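PDB 2X9Y: CELL WALL surface anchor family protein, which probably forms the backbone of the pneumococcal pilus, its subunits (RrgB) built from Cna-B-like domains and joined end to end along the fibre. Local coordinates for residues A[14-19]-A[38-43]. The protein carries 1 engineered substitution. Residues are numbered along the deposited sequence; the frame is centred on the assembly and turned at random.
Sequences GKANPD and EYEIVT
The carboxylate of Glu40 rises from strand 36-45 and receives the backbone of the loop at Gly14 and Ala16. A single oxygen does most of the work: OE1 takes the N-H of Ala16 at 3.2 Å, nearly in line with its own C-O bond, and a weaker, more bent bond from Gly14 N at 3.1 Å. Glutamate suits the place because its chain, extended as here with CG anti to the backbone N (chi1 -180°) and CD anti to CA, is long enough to carry an acceptor from the strand to the loop amides. The negative charge probably strengthens both bonds. Gly14 has a positive phi of 90°, and with its psi a CB would press against the preceding carbonyl oxygen, so glycine fits this turn.

Ala16 directs its methyl down at the strand, where CB lies 3.4 Å from Val42 CG2 and also borders Glu40 OE1; this small side chain lets the loop run close to the sheet. The branched Val42 offers one methyl to each loop residue. CG2, beside the backbone N, faces Ala16, whereas CG1, opposite that N (chi1 -179°), reaches the ring of Pro18 and comes 3.6 Å from its CG. The proline crosses the valine at about a right angle, and CG and CD of its rigid apolar ring both pack on that methyl.

Near the protein surface, the loop leaves strand 7-12 and doubles back over the outward side of strand 36-45, part of a Cna-B-like domain, while Tyr39 and Ile41 point to the other side, toward strand 133-142. Lys116 makes a long, weak ion pair with Glu40 OE2. Strand 36-45 itself runs between strands 7-12 and 113-123, antiparallel to both.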
loop_
_atom_site.group_PDB
_atom_site.type_symbol
_atom_site.label_atom_id
_atom_site.label_comp_id
_atom_site.label_asym_id
_atom_site.label_seq_id
_atom_site.Cartn_x
_atom_site.Cartn_y
_atom_site.Cartn_z
ATOM N N GLY A 14 -5.952 8.142 17.754
ATOM C CA GLY A 14 -5.479 9.073 18.762
ATOM C C GLY A 14 -4.957 10.396 18.230
ATOM O O GLY A 14 -4.682 11.310 19.007
ATOM N N LYS A 15 -4.826 10.513 16.911
ATOM C CA LYS A 15 -4.193 11.693 16.328
ATOM C C LYS A 15 -5.132 12.583 15.515
ATOM O O LYS A 15 -4.778 13.711 15.174
ATOM C CB LYS A 15 -2.980 11.286 15.487
ATOM C CG LYS A 15 -1.827 10.757 16.317
ATOM C CD LYS A 15 -1.034 9.710 15.561
ATOM C CE LYS A 15 -0.142 8.925 16.513
ATOM N NZ LYS A 15 0.072 7.520 16.059
ATOM N N ALA A 16 -6.324 12.082 15.208
ATOM C CA ALA A 16 -7.298 12.876 14.464
ATOM C C ALA A 16 -7.657 14.141 15.240
ATOM O O ALA A 16 -7.783 14.111 16.464
ATOM C CB ALA A 16 -8.539 12.059 14.166
ATOM N N ASN A 17 -7.816 15.249 14.520
ATOM C CA ASN A 17 -8.068 16.544 15.141
ATOM C C ASN A 17 -8.510 17.578 14.105
ATOM O O ASN A 17 -7.672 18.185 13.437
ATOM C CB ASN A 17 -6.809 17.030 15.862
ATOM C CG ASN A 17 -7.058 18.256 16.723
ATOM O OD1 ASN A 17 -7.793 19.171 16.340
ATOM N ND2 ASN A 17 -6.435 18.284 17.894
ATOM N N PRO A 18 -9.832 17.783 13.972
ATOM C CA PRO A 18 -10.395 18.658 12.934
ATOM C C PRO A 18 -9.905 20.098 13.036
ATOM O O PRO A 18 -9.854 20.805 12.029
ATOM C CB PRO A 18 -11.905 18.594 13.204
ATOM C CG PRO A 18 -12.107 17.320 13.961
ATOM C CD PRO A 18 -10.880 17.167 14.802
ATOM N N ASP A 19 -9.538 20.522 14.240
ATOM C CA ASP A 19 -9.139 21.905 14.472
ATOM C C ASP A 19 -7.668 22.147 14.152
ATOM O O ASP A 19 -7.315 23.157 13.546
ATOM C CB ASP A 19 -9.455 22.307 15.913
ATOM C CG ASP A 19 -10.946 22.453 16.156
ATOM O OD1 ASP A 19 -11.548 23.380 15.570
ATOM O OD2 ASP A 19 -11.518 21.648 16.925
ATOM N N GLU A 38 -4.292 1.270 12.683
ATOM C CA GLU A 38 -5.552 1.700 13.274
ATOM C C GLU A 38 -5.889 3.158 12.961
ATOM O O GLU A 38 -5.139 4.072 13.296
ATOM C CB GLU A 38 -5.570 1.424 14.776
ATOM C CG GLU A 38 -5.547 -0.062 15.093
ATOM C CD GLU A 38 -6.285 -0.417 16.371
ATOM O OE1 GLU A 38 -6.177 0.344 17.358
ATOM O OE2 GLU A 38 -6.970 -1.464 16.387
ATOM N N TYR A 39 -7.029 3.355 12.310
ATOM C CA TYR A 39 -7.435 4.673 11.853
ATOM C C TYR A 39 -8.545 5.267 12.694
ATOM O O TYR A 39 -9.210 4.580 13.463
ATOM C CB TYR A 39 -7.899 4.616 10.402
ATOM C CG TYR A 39 -6.788 4.365 9.415
ATOM C CD1 TYR A 39 -6.731 3.180 8.695
ATOM C CD2 TYR A 39 -5.799 5.314 9.199
ATOM C CE1 TYR A 39 -5.725 2.949 7.786
ATOM C CE2 TYR A 39 -4.790 5.092 8.295
ATOM C CZ TYR A 39 -4.757 3.904 7.590
ATOM O OH TYR A 39 -3.749 3.667 6.684
ATOM N N GLU A 40 -8.759 6.557 12.503
ATOM C CA GLU A 40 -9.713 7.302 13.294
ATOM C C GLU A 40 -10.170 8.490 12.471
ATOM O O GLU A 40 -9.348 9.257 11.963
ATOM C CB GLU A 40 -9.033 7.774 14.573
ATOM C CG GLU A 40 -9.901 8.574 15.520
ATOM C CD GLU A 40 -9.116 9.050 16.733
ATOM O OE1 GLU A 40 -8.188 9.873 16.558
ATOM O OE2 GLU A 40 -9.419 8.594 17.857
ATOM N N ILE A 41 -11.481 8.624 12.315
ATOM C CA ILE A 41 -12.051 9.781 11.644
ATOM C C ILE A 41 -12.879 10.595 12.627
ATOM O O ILE A 41 -13.809 10.072 13.238
ATOM C CB ILE A 41 -12.965 9.372 10.481
ATOM C CG1 ILE A 41 -12.219 8.462 9.505
ATOM C CG2 ILE A 41 -13.496 10.613 9.774
ATOM C CD1 ILE A 41 -13.134 7.744 8.540
ATOM N N VAL A 42 -12.539 11.870 12.781
ATOM C CA VAL A 42 -13.305 12.757 13.648
ATOM C C VAL A 42 -14.035 13.832 12.845
ATOM O O VAL A 42 -13.424 14.567 12.069
ATOM C CB VAL A 42 -12.408 13.434 14.693
ATOM C CG1 VAL A 42 -13.238 14.342 15.587
ATOM C CG2 VAL A 42 -11.676 12.389 15.515
ATOM N N THR A 43 -15.347 13.914 13.039
ATOM C CA THR A 43 -16.173 14.893 12.350
ATOM C C THR A 43 -16.914 15.761 13.360
ATOM O O THR A 43 -17.475 15.251 14.327
ATOM C CB THR A 43 -17.215 14.210 11.444
ATOM O OG1 THR A 43 -16.566 13.253 10.596
ATOM C CG2 THR A 43 -17.942 15.245 10.587
#